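Local coordinates for CalG4 (Micromonospora echinospora, PDB 3IA7), which is a two-domain protein of the GT-B fold, related to the erythromycin biosynthesis protein CIII family, at residues 5-10 / 103-108; 26-31 / 391-396; 190-195 / 209-214; 263-268 / 281-286. All coordinates share one frame; numbering follows the deposited sequence.

Contact 1 (5-10 / 103-108); sequences RHILFA and PDLVVY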
loop_
_atom_site.group_PDB
_atom_site.type_symbol
_atom_site.label_atom_id
_atom_site.label_comp_id
_atom_site.label_asym_id
_atom_site.label_seq_id
_atom_site.Cartn_x
_atom_site.Cartn_y
_atom_site.Cartn_z
ATOM N N ARG A 5 15.087 -17.886 9.314
ATOM C CA ARG A 5 15.836 -17.200 10.330
ATOM C C ARG A 5 14.907 -16.480 11.307
ATOM O O ARG A 5 13.814 -16.135 10.986
ATOM C CB ARG A 5 16.840 -16.238 9.730
ATOM C CG ARG A 5 17.472 -16.684 8.450
ATOM C CD ARG A 5 18.344 -17.838 8.618
ATOM N NE ARG A 5 19.362 -17.580 9.589
ATOM C CZ ARG A 5 20.608 -17.258 9.308
ATOM N NH1 ARG A 5 21.458 -17.019 10.281
ATOM N NH2 ARG A 5 20.977 -17.163 8.077
ATOM N N HIS A 6 15.376 -16.302 12.517
ATOM C CA HIS A 6 14.623 -15.559 13.502
ATOM C C HIS A 6 15.167 -14.125 13.485
ATOM O O HIS A 6 16.343 -13.865 13.821
ATOM C CB HIS A 6 14.747 -16.172 14.900
ATOM C CG HIS A 6 13.902 -15.470 15.927
ATOM N ND1 HIS A 6 14.021 -15.700 17.282
ATOM C CD2 HIS A 6 12.932 -14.533 15.790
ATOM C CE1 HIS A 6 13.140 -14.954 17.932
ATOM N NE2 HIS A 6 12.463 -14.240 17.054
ATOM N N ILE A 7 14.324 -13.200 13.039
ATOM C CA ILE A 7 14.794 -11.850 12.840
ATOM C C ILE A 7 14.057 -10.925 13.794
ATOM O O ILE A 7 12.813 -10.885 13.783
ATOM C CB ILE A 7 14.571 -11.415 11.359
ATOM C CG1 ILE A 7 15.378 -12.354 10.403
ATOM C CG2 ILE A 7 15.024 -9.940 11.240
ATOM C CD1 ILE A 7 15.259 -11.994 8.904
ATOM N N LEU A 8 14.784 -10.194 14.629
ATOM C CA LEU A 8 14.124 -9.247 15.554
ATOM C C LEU A 8 14.216 -7.806 15.046
ATOM O O LEU A 8 15.315 -7.355 14.644
ATOM C CB LEU A 8 14.695 -9.354 16.951
ATOM C CG LEU A 8 14.266 -8.195 17.860
ATOM C CD1 LEU A 8 12.908 -8.554 18.438
ATOM C CD2 LEU A 8 15.264 -8.010 18.967
ATOM N N PHE A 9 13.075 -7.121 15.026
ATOM C CA PHE A 9 13.056 -5.682 14.718
ATOM C C PHE A 9 12.881 -4.903 16.012
ATOM O O PHE A 9 11.963 -5.131 16.786
ATOM C CB PHE A 9 11.881 -5.337 13.797
ATOM C CG PHE A 9 12.099 -5.656 12.368
ATOM C CD1 PHE A 9 12.260 -6.978 11.935
ATOM C CD2 PHE A 9 12.083 -4.639 11.419
ATOM C CE1 PHE A 9 12.447 -7.276 10.566
ATOM C CE2 PHE A 9 12.255 -4.922 10.042
ATOM C CZ PHE A 9 12.455 -6.261 9.622
ATOM N N ALA A 10 13.772 -3.976 16.251
ATOM C CA ALA A 10 13.620 -3.022 17.377
ATOM C C ALA A 10 13.281 -1.646 16.811
ATOM O O ALA A 10 14.096 -1.065 16.030
ATOM C CB ALA A 10 14.926 -2.964 18.205
ATOM N N PRO A 103 17.579 -13.945 18.878
ATOM C CA PRO A 103 17.303 -14.105 17.458
ATOM C C PRO A 103 18.617 -14.266 16.678
ATOM O O PRO A 103 19.677 -14.030 17.223
ATOM C CB PRO A 103 16.626 -12.768 17.092
ATOM C CG PRO A 103 17.299 -11.734 17.983
ATOM C CD PRO A 103 17.416 -12.533 19.326
ATOM N N ASP A 104 18.531 -14.565 15.392
ATOM C CA ASP A 104 19.705 -14.674 14.496
ATOM C C ASP A 104 20.215 -13.313 13.993
ATOM O O ASP A 104 21.364 -13.172 13.595
ATOM C CB ASP A 104 19.284 -15.469 13.273
ATOM C CG ASP A 104 18.852 -16.869 13.621
ATOM O OD1 ASP A 104 19.422 -17.443 14.563
ATOM O OD2 ASP A 104 17.929 -17.382 12.964
ATOM N N LEU A 105 19.335 -12.322 13.990
ATOM C CA LEU A 105 19.668 -11.004 13.410
ATOM C C LEU A 105 18.861 -9.900 14.123
ATOM O O LEU A 105 17.692 -10.131 14.405
ATOM C CB LEU A 105 19.311 -11.003 11.920
ATOM C CG LEU A 105 19.519 -9.655 11.234
ATOM C CD1 LEU A 105 21.051 -9.316 11.105
ATOM C CD2 LEU A 105 18.769 -9.651 9.864
ATOM N N VAL A 106 19.477 -8.745 14.421
ATOM C CA VAL A 106 18.794 -7.588 15.033
ATOM C C VAL A 106 18.636 -6.525 13.951
ATOM O O VAL A 106 19.622 -6.123 13.290
ATOM C CB VAL A 106 19.636 -7.025 16.234
ATOM C CG1 VAL A 106 19.039 -5.723 16.830
ATOM C CG2 VAL A 106 19.784 -8.124 17.337
ATOM N N VAL A 107 17.425 -6.120 13.676
ATOM C CA VAL A 107 17.232 -5.063 12.679
ATOM C C VAL A 107 16.692 -3.918 13.527
ATOM O O VAL A 107 15.663 -4.083 14.196
ATOM C CB VAL A 107 16.216 -5.495 11.613
ATOM C CG1 VAL A 107 15.953 -4.326 10.620
ATOM C CG2 VAL A 107 16.719 -6.739 10.839
ATOM N N TYR A 108 17.365 -2.790 13.553
ATOM C CA TYR A 108 16.892 -1.665 14.382
ATOM C C TYR A 108 16.736 -0.390 13.568
ATOM O O TYR A 108 17.548 -0.061 12.661
ATOM C CB TYR A 108 17.875 -1.405 15.539
ATOM C CG TYR A 108 19.307 -1.041 15.074
ATOM C CD1 TYR A 108 19.682 0.315 14.910
ATOM C CD2 TYR A 108 20.280 -2.019 14.850
ATOM C CE1 TYR A 108 20.965 0.669 14.478
ATOM C CE2 TYR A 108 21.642 -1.644 14.425
ATOM C CZ TYR A 108 21.929 -0.271 14.250
ATOM O OH TYR A 108 23.189 0.159 13.859
HETATM O O HOH W 1 21.829 -18.500 12.855
#
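His-6 lays one face of its imidazole over Pro-103, whose CB stands 4.0 Å from the centroid of the His-6 ring in a CH-pi contact. The ring gets there because CG of His-6 is anti to the backbone N (chi1 -176°). On that side Leu-8 CB also rests on Pro-103 CG. Further along the same two strands, on the opposite face of the sheet, Val-107 CB sits over the middle of the Phe-9 ring, 4.0 Å from its centroid, and Val-107 CG2 meets Ile-7 CG2 at 3.6 Å. Between these side chains runs a parallel ladder: Leu-8 N donates to Leu-105 O, Val-107 N to Leu-8 O and Ala-10 N to Val-107 O.

At the start of the ladder Asp-104 OD2 takes the N-H of His-6 N almost straight (2.8 Å, 172°), reached from above the carboxylate plane, while Asp-104 N returns a bond to His-6 O. The same OD2 of Asp-104 lies at the edge of the Arg-5 guanidinium in a long salt bridge, 3.7 Å from Arg-5 NE, and a water weakly joins Arg-5 NH1 to Asp-104 OD1. Arg-5 NE is buried without a hydrogen-bonding partner; NH1 is held by Ala-401 O.

In the second shell, Thr-36 OG1 bonds His-6 NE2, and Glu-186 and Arg-129 hold the Tyr-108 hydroxyl. These are central strands of a Rossmann-like parallel sheet: strand 34-39 pairs with the far edge of 6-10, helix 15-30 covers Ile-7 and Phe-9, and Trp-123 of helix 113-123 packs on Leu-8 and Pro-103.

Contact 2 (26-31 / 391-396); sequences SELARR and DEVEAY
Arg-31, just past the end of helix 15-30, reaches across to helix 385-400 and uses one nitrogen, NH1, for two carboxylates. Asp-391 OD1 lies 2.7 Å from Arg-31 NH1 and is met nearly along its C-O axis; Glu-394 OE1, 2.9 Å from the same NH1, is approached from well above its carboxylate plane. Both oxygens lie at the edge of the guanidinium, near its plane. The arginine chain, extended from CG to NE (chi2 178°), spans the gap between the helices, and Arg-31 NH2 adds a weak bond to Asp-391 OD1.

The buried side is apolar and less intimate: Leu-28 CD2 comes no closer than 4.3 Å to Glu-394 CG and 4.5 Å to Val-393 CG1. The close fit therefore lies on the polar, solvent side, where Asp-391 is exposed, whereas Leu-28 also packs on Ile-7 and Phe-9 of the sheet and on Ala-390.

Glu-27 steadies the arginine from its own helix: Glu-27 OE2 accepts from Arg-31 NE, at 2.9 Å, and from Arg-31 NH2, while OE1 takes Arg-30 NH1. Glu-394 OE2 is bonded to His-33. Two arginines thus share three carboxylates, a network likely to keep all five groups charged while tying the C-terminal helix to the N-terminal domain.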
loop_
_atom_site.group_PDB
_atom_site.type_symbol
_atom_site.label_atom_id
_atom_site.label_comp_id
_atom_site.label_asym_id
_atom_site.label_seq_id
_atom_site.Cartn_x
_atom_site.Cartn_y
_atom_site.Cartn_z
ATOM N N SER A 26 6.934 -7.631 6.107
ATOM C CA SER A 26 6.072 -8.521 5.354
ATOM C C SER A 26 6.805 -9.352 4.336
ATOM O O SER A 26 6.565 -10.565 4.227
ATOM C CB SER A 26 4.980 -7.687 4.656
ATOM O OG SER A 26 4.193 -7.125 5.698
ATOM N N GLU A 27 7.743 -8.712 3.631
ATOM C CA GLU A 27 8.505 -9.402 2.606
ATOM C C GLU A 27 9.396 -10.493 3.217
ATOM O O GLU A 27 9.479 -11.648 2.704
ATOM C CB GLU A 27 9.336 -8.392 1.786
ATOM C CG GLU A 27 10.030 -9.082 0.516
ATOM C CD GLU A 27 9.103 -9.893 -0.422
ATOM O OE1 GLU A 27 7.951 -9.513 -0.674
ATOM O OE2 GLU A 27 9.554 -10.959 -0.919
ATOM N N LEU A 28 10.003 -10.192 4.369
ATOM C CA LEU A 28 10.769 -11.247 5.111
ATOM C C LEU A 28 9.902 -12.418 5.626
ATOM O O LEU A 28 10.283 -13.614 5.511
ATOM C CB LEU A 28 11.530 -10.625 6.294
ATOM C CG LEU A 28 12.716 -9.746 5.763
ATOM C CD1 LEU A 28 13.314 -8.961 6.952
ATOM C CD2 LEU A 28 13.860 -10.616 5.027
ATOM N N ALA A 29 8.762 -12.068 6.208
ATOM C CA ALA A 29 7.769 -13.057 6.638
ATOM C C ALA A 29 7.312 -13.921 5.444
ATOM O O ALA A 29 7.136 -15.148 5.586
ATOM C CB ALA A 29 6.554 -12.333 7.329
ATOM N N ARG A 30 7.072 -13.310 4.281
ATOM C CA ARG A 30 6.699 -14.058 3.074
ATOM C C ARG A 30 7.739 -15.098 2.713
ATOM O O ARG A 30 7.405 -16.117 2.163
ATOM C CB ARG A 30 6.533 -13.176 1.828
ATOM C CG ARG A 30 5.324 -12.353 1.869
ATOM C CD ARG A 30 5.012 -11.736 0.527
ATOM N NE ARG A 30 3.971 -10.763 0.784
ATOM C CZ ARG A 30 4.196 -9.467 1.013
ATOM N NH1 ARG A 30 5.414 -8.977 0.927
ATOM N NH2 ARG A 30 3.183 -8.640 1.278
ATOM N N ARG A 31 8.998 -14.765 2.951
ATOM C CA ARG A 31 10.081 -15.648 2.674
ATOM C C ARG A 31 10.276 -16.717 3.733
ATOM O O ARG A 31 11.244 -17.470 3.659
ATOM C CB ARG A 31 11.365 -14.854 2.412
ATOM C CG ARG A 31 11.173 -13.862 1.250
ATOM C CD ARG A 31 12.420 -13.006 0.968
ATOM N NE ARG A 31 12.135 -12.038 -0.097
ATOM C CZ ARG A 31 13.045 -11.453 -0.864
ATOM N NH1 ARG A 31 14.345 -11.691 -0.683
ATOM N NH2 ARG A 31 12.649 -10.568 -1.770
ATOM N N ASP A 391 16.193 -8.765 -0.127
ATOM C CA ASP A 391 17.353 -9.348 -0.812
ATOM C C ASP A 391 18.666 -8.946 -0.106
ATOM O O ASP A 391 19.549 -9.807 0.121
ATOM C CB ASP A 391 17.416 -8.919 -2.302
ATOM C CG ASP A 391 16.364 -9.596 -3.179
ATOM O OD1 ASP A 391 15.600 -10.490 -2.725
ATOM O OD2 ASP A 391 16.344 -9.252 -4.373
ATOM N N GLU A 392 18.759 -7.677 0.279
ATOM C CA GLU A 392 19.991 -7.136 0.881
ATOM C C GLU A 392 20.135 -7.765 2.256
ATOM O O GLU A 392 21.213 -8.151 2.651
ATOM C CB GLU A 392 19.900 -5.623 1.088
ATOM C CG GLU A 392 19.763 -4.791 -0.181
ATOM C CD GLU A 392 21.059 -4.544 -0.930
ATOM O OE1 GLU A 392 22.169 -4.785 -0.396
ATOM O OE2 GLU A 392 20.964 -4.059 -2.074
ATOM N N VAL A 393 19.036 -7.862 2.989
ATOM C CA VAL A 393 19.124 -8.462 4.319
ATOM C C VAL A 393 19.511 -9.933 4.202
ATOM O O VAL A 393 20.393 -10.422 4.956
ATOM C CB VAL A 393 17.807 -8.341 5.084
ATOM C CG1 VAL A 393 17.868 -9.202 6.357
ATOM C CG2 VAL A 393 17.442 -6.823 5.393
ATOM N N GLU A 394 18.852 -10.673 3.298
ATOM C CA GLU A 394 19.207 -12.096 3.144
ATOM C C GLU A 394 20.656 -12.332 2.679
ATOM O O GLU A 394 21.323 -13.244 3.173
ATOM C CB GLU A 394 18.223 -12.847 2.234
ATOM C CG GLU A 394 16.802 -12.942 2.830
ATOM C CD GLU A 394 15.925 -13.824 2.001
ATOM O OE1 GLU A 394 15.944 -13.660 0.759
ATOM O OE2 GLU A 394 15.236 -14.683 2.604
ATOM N N ALA A 395 21.133 -11.491 1.756
ATOM C CA ALA A 395 22.525 -11.533 1.292
ATOM C C ALA A 395 23.537 -11.220 2.418
ATOM O O ALA A 395 24.577 -11.857 2.502
ATOM C CB ALA A 395 22.748 -10.570 0.089
ATOM N N TYR A 396 23.219 -10.237 3.265
ATOM C CA TYR A 396 24.058 -9.847 4.398
ATOM C C TYR A 396 24.179 -11.033 5.330
ATOM O O TYR A 396 25.284 -11.413 5.730
ATOM C CB TYR A 396 23.423 -8.618 5.080
ATOM C CG TYR A 396 24.092 -8.055 6.325
ATOM C CD1 TYR A 396 25.416 -7.561 6.304
ATOM C CD2 TYR A 396 23.397 -8.018 7.514
ATOM C CE1 TYR A 396 25.996 -7.032 7.438
ATOM C CE2 TYR A 396 23.964 -7.488 8.655
ATOM C CZ TYR A 396 25.254 -6.991 8.616
ATOM O OH TYR A 396 25.774 -6.401 9.748
#

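Contact 3 (190-195 / 209-214); sequences IVFLPK and AFVGPT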
loop_
_atom_site.group_PDB
_atom_site.type_symbol
_atom_site.label_atom_id
_atom_site.label_comp_id
_atom_site.label_asym_id
_atom_site.label_seq_id
_atom_site.Cartn_x
_atom_site.Cartn_y
_atom_site.Cartn_z
ATOM N N ILE A 190 19.715 0.069 5.574
ATOM C CA ILE A 190 18.659 0.147 4.610
ATOM C C ILE A 190 18.024 1.522 4.794
ATOM O O ILE A 190 17.488 1.870 5.869
ATOM C CB ILE A 190 17.568 -0.983 4.787
ATOM C CG1 ILE A 190 18.207 -2.395 4.921
ATOM C CG2 ILE A 190 16.433 -0.866 3.661
ATOM C CD1 ILE A 190 18.811 -2.947 3.695
ATOM N N VAL A 191 18.113 2.322 3.740
ATOM C CA VAL A 191 17.634 3.679 3.780
ATOM C C VAL A 191 16.406 3.764 2.888
ATOM O O VAL A 191 16.495 3.445 1.673
ATOM C CB VAL A 191 18.734 4.638 3.224
ATOM C CG1 VAL A 191 18.217 6.055 3.246
ATOM C CG2 VAL A 191 20.025 4.535 4.044
ATOM N N PHE A 192 15.270 4.202 3.429
ATOM C CA PHE A 192 13.994 4.167 2.670
ATOM C C PHE A 192 13.794 5.410 1.818
ATOM O O PHE A 192 12.724 6.070 1.846
ATOM C CB PHE A 192 12.834 3.934 3.657
ATOM C CG PHE A 192 12.924 2.577 4.344
ATOM C CD1 PHE A 192 12.871 1.398 3.597
ATOM C CD2 PHE A 192 13.037 2.504 5.732
ATOM C CE1 PHE A 192 12.967 0.132 4.219
ATOM C CE2 PHE A 192 13.114 1.230 6.372
ATOM C CZ PHE A 192 13.113 0.061 5.609
ATOM N N LEU A 193 14.863 5.788 1.108
ATOM C CA LEU A 193 14.878 6.986 0.258
ATOM C C LEU A 193 15.516 6.596 -1.057
ATOM O O LEU A 193 16.302 5.650 -1.082
ATOM C CB LEU A 193 15.782 8.106 0.811
ATOM C CG LEU A 193 15.559 8.549 2.275
ATOM C CD1 LEU A 193 16.541 9.633 2.582
ATOM C CD2 LEU A 193 14.223 9.100 2.539
ATOM N N PRO A 194 15.173 7.308 -2.122
ATOM C CA PRO A 194 15.957 7.109 -3.345
ATOM C C PRO A 194 17.308 7.759 -3.165
ATOM O O PRO A 194 17.436 8.804 -2.503
ATOM C CB PRO A 194 15.106 7.775 -4.432
ATOM C CG PRO A 194 14.384 8.899 -3.736
ATOM C CD PRO A 194 14.078 8.283 -2.308
ATOM N N LYS A 195 18.332 7.147 -3.749
ATOM C CA LYS A 195 19.674 7.633 -3.538
ATOM C C LYS A 195 19.846 9.122 -3.909
ATOM O O LYS A 195 20.617 9.877 -3.262
ATOM C CB LYS A 195 20.667 6.765 -4.328
ATOM C CG LYS A 195 22.108 7.033 -3.921
ATOM C CD LYS A 195 23.047 5.992 -4.598
ATOM C CE LYS A 195 24.447 6.072 -4.003
ATOM N NZ LYS A 195 25.306 5.113 -4.717
ATOM N N ALA A 209 22.171 0.639 1.466
ATOM C CA ALA A 209 21.248 0.370 0.356
ATOM C C ALA A 209 20.093 1.414 0.311
ATOM O O ALA A 209 19.270 1.511 1.239
ATOM C CB ALA A 209 20.692 -1.059 0.444
ATOM N N PHE A 210 20.040 2.190 -0.763
ATOM C CA PHE A 210 18.947 3.238 -0.894
ATOM C C PHE A 210 17.749 2.599 -1.615
ATOM O O PHE A 210 17.693 2.547 -2.865
ATOM C CB PHE A 210 19.474 4.507 -1.595
ATOM C CG PHE A 210 20.572 5.193 -0.803
ATOM C CD1 PHE A 210 20.235 6.172 0.155
ATOM C CD2 PHE A 210 21.898 4.781 -0.934
ATOM C CE1 PHE A 210 21.252 6.791 0.945
ATOM C CE2 PHE A 210 22.956 5.375 -0.152
ATOM C CZ PHE A 210 22.606 6.372 0.806
ATOM N N VAL A 211 16.836 2.030 -0.835
ATOM C CA VAL A 211 15.745 1.208 -1.405
ATOM C C VAL A 211 14.476 1.987 -1.753
ATOM O O VAL A 211 13.534 1.466 -2.364
ATOM C CB VAL A 211 15.435 -0.076 -0.539
ATOM C CG1 VAL A 211 16.733 -0.956 -0.366
ATOM C CG2 VAL A 211 14.766 0.358 0.805
ATOM N N GLY A 212 14.439 3.246 -1.375
ATOM C CA GLY A 212 13.263 4.080 -1.618
ATOM C C GLY A 212 12.063 3.851 -0.657
ATOM O O GLY A 212 12.139 2.945 0.230
ATOM N N PRO A 213 10.960 4.617 -0.835
ATOM C CA PRO A 213 9.744 4.501 0.007
ATOM C C PRO A 213 9.019 3.194 -0.299
ATOM O O PRO A 213 9.267 2.586 -1.350
ATOM C CB PRO A 213 8.906 5.735 -0.392
ATOM C CG PRO A 213 9.360 6.099 -1.762
ATOM C CD PRO A 213 10.804 5.638 -1.891
ATOM N N THR A 214 8.214 2.675 0.629
ATOM C CA THR A 214 7.455 1.470 0.282
ATOM C C THR A 214 6.339 2.111 -0.533
ATOM O O THR A 214 5.837 3.167 -0.159
ATOM C CB THR A 214 6.959 0.614 1.511
ATOM O OG1 THR A 214 8.030 -0.207 2.024
ATOM C CG2 THR A 214 5.830 -0.317 1.098
HETATM O O HOH W 2 17.957 4.682 -4.968
#
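Ile-190 CG2 presses on Val-211 CG2 at 3.5 Å, and that same valine methyl, Val-211 CG2, touches Phe-192 CD1, also at 3.5 Å, so it is wedged between the isoleucine branch and the phenyl ring. On this face of the strand pair Ile-190 CD1 reaches Ala-209 CB more loosely. On the other, Val-191 CG1 lies 3.7 Å from Phe-210 CD1, the two side chains running side by side.

Phe-210 also carries the CH-pi contact. The extended Lys-195 chain passes over one face of its ring, with Lys-195 CG 4.2 Å from the Phe-210 centroid; CG of the lysine lies anti to its N (chi1 -168°), which runs the methylenes along the ring. Leu-193 O approaches the ring edge, and Gly-212 O does the same for Phe-192.

Strands 189-191 and 208-210 are the last two of the seven-stranded parallel sheet of the N-terminal Rossmann-like domain, 208-210 being outermost within the chain. Helix 385-400 lies against Ile-190, Ala-209 and Val-211, and Pro-194 and Pro-213 both touch Ile-380 of helix 367-381.

Backbone bonds hold the pair. Val-191 N donates to Ala-209 O almost straight (2.9 Å, 174°), and Val-191 O accepts Val-211 N. Beyond them the regular ladder stops: Phe-192 centres an inverse gamma turn, and Gly-212 N makes a weak bond to Leu-193 O. A water accepts from Lys-195 N at 2.8 Å and donates to Phe-210 O, bridging the two segments.

Contact 4 (263-268 / 281-286); sequences VVMAIG and PNVEAH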
loop_
_atom_site.group_PDB
_atom_site.type_symbol
_atom_site.label_atom_id
_atom_site.label_comp_id
_atom_site.label_asym_id
_atom_site.label_seq_id
_atom_site.Cartn_x
_atom_site.Cartn_y
_atom_site.Cartn_z
ATOM N N VAL A 263 -10.022 20.760 -5.732
ATOM C CA VAL A 263 -9.110 20.641 -4.563
ATOM C C VAL A 263 -9.590 19.494 -3.661
ATOM O O VAL A 263 -10.780 19.448 -3.251
ATOM C CB VAL A 263 -9.023 21.996 -3.767
ATOM C CG1 VAL A 263 -8.101 21.840 -2.492
ATOM C CG2 VAL A 263 -8.512 23.135 -4.711
ATOM N N VAL A 264 -8.672 18.585 -3.340
ATOM C CA VAL A 264 -8.956 17.529 -2.360
ATOM C C VAL A 264 -8.134 17.784 -1.105
ATOM O O VAL A 264 -6.901 17.852 -1.183
ATOM C CB VAL A 264 -8.641 16.118 -2.906
ATOM C CG1 VAL A 264 -8.946 15.055 -1.826
ATOM C CG2 VAL A 264 -9.378 15.863 -4.221
HETATM N N MSE A 265 -8.827 17.978 0.016
HETATM C CA MSE A 265 -8.140 18.282 1.263
HETATM C C MSE A 265 -8.278 17.094 2.190
HETATM O O MSE A 265 -9.397 16.673 2.508
HETATM C CB MSE A 265 -8.644 19.578 1.909
HETATM C CG MSE A 265 -8.875 20.713 0.873
HETATM SE SE MSE A 265 -8.918 22.432 1.718
HETATM C CE MSE A 265 -10.705 22.165 2.595
ATOM N N ALA A 266 -7.140 16.533 2.605
ATOM C CA ALA A 266 -7.091 15.441 3.600
ATOM C C ALA A 266 -6.739 16.069 4.940
ATOM O O ALA A 266 -5.621 16.602 5.119
ATOM C CB ALA A 266 -6.043 14.419 3.223
ATOM N N ILE A 267 -7.686 16.032 5.870
ATOM C CA ILE A 267 -7.570 16.801 7.104
ATOM C C ILE A 267 -7.197 15.951 8.335
ATOM O O ILE A 267 -7.006 16.466 9.418
ATOM C CB ILE A 267 -8.824 17.700 7.355
ATOM C CG1 ILE A 267 -10.034 16.854 7.829
ATOM C CG2 ILE A 267 -9.139 18.580 6.152
ATOM C CD1 ILE A 267 -11.285 17.688 8.154
ATOM N N GLY A 268 -7.078 14.635 8.154
ATOM C CA GLY A 268 -6.643 13.746 9.230
ATOM C C GLY A 268 -7.748 13.362 10.209
ATOM O O GLY A 268 -8.873 13.841 10.106
ATOM N N PRO A 281 -18.058 24.308 -4.341
ATOM C CA PRO A 281 -18.380 23.015 -4.970
ATOM C C PRO A 281 -17.172 22.269 -5.594
ATOM O O PRO A 281 -17.259 21.079 -5.821
ATOM C CB PRO A 281 -19.410 23.373 -6.051
ATOM C CG PRO A 281 -19.193 24.840 -6.334
ATOM C CD PRO A 281 -18.684 25.447 -5.034
ATOM N N ASN A 282 -16.064 22.961 -5.821
ATOM C CA ASN A 282 -14.852 22.348 -6.415
ATOM C C ASN A 282 -13.809 22.035 -5.351
ATOM O O ASN A 282 -12.628 21.769 -5.651
ATOM C CB ASN A 282 -14.265 23.274 -7.495
ATOM C CG ASN A 282 -13.849 24.604 -6.939
ATOM O OD1 ASN A 282 -14.518 25.134 -6.046
ATOM N ND2 ASN A 282 -12.762 25.187 -7.483
ATOM N N VAL A 283 -14.245 21.998 -4.097
ATOM C CA VAL A 283 -13.340 21.638 -2.984
ATOM C C VAL A 283 -14.014 20.554 -2.124
ATOM O O VAL A 283 -15.171 20.711 -1.731
ATOM C CB VAL A 283 -13.045 22.890 -2.118
ATOM C CG1 VAL A 283 -12.065 22.568 -0.993
ATOM C CG2 VAL A 283 -12.477 23.983 -3.004
ATOM N N GLU A 284 -13.293 19.466 -1.856
ATOM C CA GLU A 284 -13.813 18.420 -0.997
ATOM C C GLU A 284 -12.851 18.150 0.158
ATOM O O GLU A 284 -11.617 18.167 -0.010
ATOM C CB GLU A 284 -14.081 17.172 -1.810
ATOM C CG GLU A 284 -12.881 16.598 -2.572
ATOM C CD GLU A 284 -13.311 15.378 -3.400
ATOM O OE1 GLU A 284 -13.934 14.488 -2.799
ATOM O OE2 GLU A 284 -13.064 15.307 -4.631
ATOM N N ALA A 285 -13.401 17.887 1.323
ATOM C CA ALA A 285 -12.555 17.623 2.475
ATOM C C ALA A 285 -12.893 16.270 3.093
ATOM O O ALA A 285 -14.069 15.919 3.214
ATOM C CB ALA A 285 -12.703 18.764 3.501
ATOM N N HIS A 286 -11.861 15.508 3.473
ATOM C CA HIS A 286 -12.046 14.158 4.006
ATOM C C HIS A 286 -11.044 14.001 5.126
ATOM O O HIS A 286 -9.921 14.497 5.004
ATOM C CB HIS A 286 -11.641 13.133 2.945
ATOM C CG HIS A 286 -12.459 13.186 1.705
ATOM N ND1 HIS A 286 -13.610 12.452 1.550
ATOM C CD2 HIS A 286 -12.300 13.901 0.564
ATOM C CE1 HIS A 286 -14.133 12.726 0.364
ATOM N NE2 HIS A 286 -13.348 13.586 -0.255
#
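The His-286 imidazole has Met-265 O at its edge across the strand pair, and Val-264 CG1 near its CD2 in an oblique approach. Also at the edge is Glu-284, its OE1 lying in the ring plane: His-286 NE2 donates to Glu-284 OE1 at 2.8 Å and 173°, meeting it on the anti side and 31° out of the carboxylate plane. Trp-288 of the second subunit stacks edge-to-face with the histidine.

Glu-284 shares its face of the sheet with Val-264, whose CG2 lies 3.8 Å from Glu-284 OE2. The glutamate CG sits between the backbone N and the carbonyl carbon (chi1 58°), and from there the extended chain runs alongside the valine. OE2 is bonded by His-262 and Trp-224. On the reverse face, selenomethionine Met-265 bends at its last torsion and places CE between two residues of the partner strand, 3.9 Å from Val-283 CG1 and 4.0 Å from Ala-285 CB. Phe-256, Cys-252 and Ala-253 of helix 246-256 cover this side.

Five backbone bonds bind the strands in parallel, from Val-263 N to Asn-282 O at one end to Ile-267 N to His-286 O, 2.8 Å, at the other. Strand 283-286 is outermost within the chain in the six-stranded sheet of the C-terminal Rossmann-like domain; strand 233-237 pairs with the far edge of 262-266.

With three donors on one carboxylate, Glu-284 is probably ionised, and its bond to NE2 would fix the rotation of the His-286 ring that faces the other subunit.

Contacts 1 and 3 belong to the seven-stranded parallel sheet of the N-terminal domain, about 20 Å apart between centres, with contact 3 at its outer strand. Contact 4 lies in the separate six-stranded sheet of the C-terminal domain, its centre about 42 Å from that of contact 1 and on the other side of the chain's centre. Along the sequence contacts 1, 3 and 4 follow in series. Contact 2 interleaves with contact 1 and encloses contacts 3 and 4, because helix 385-400 returns to the first domain, the crossing familiar in GT-B proteins. That helix touches both neighbours: Val-393 CG1 is 3.6 Å from Leu-105 CD2, and Glu-392 CB is 3.9 Å from Ile-190 CD1, so the chain's C-terminal helix packs on the N-terminal sheet.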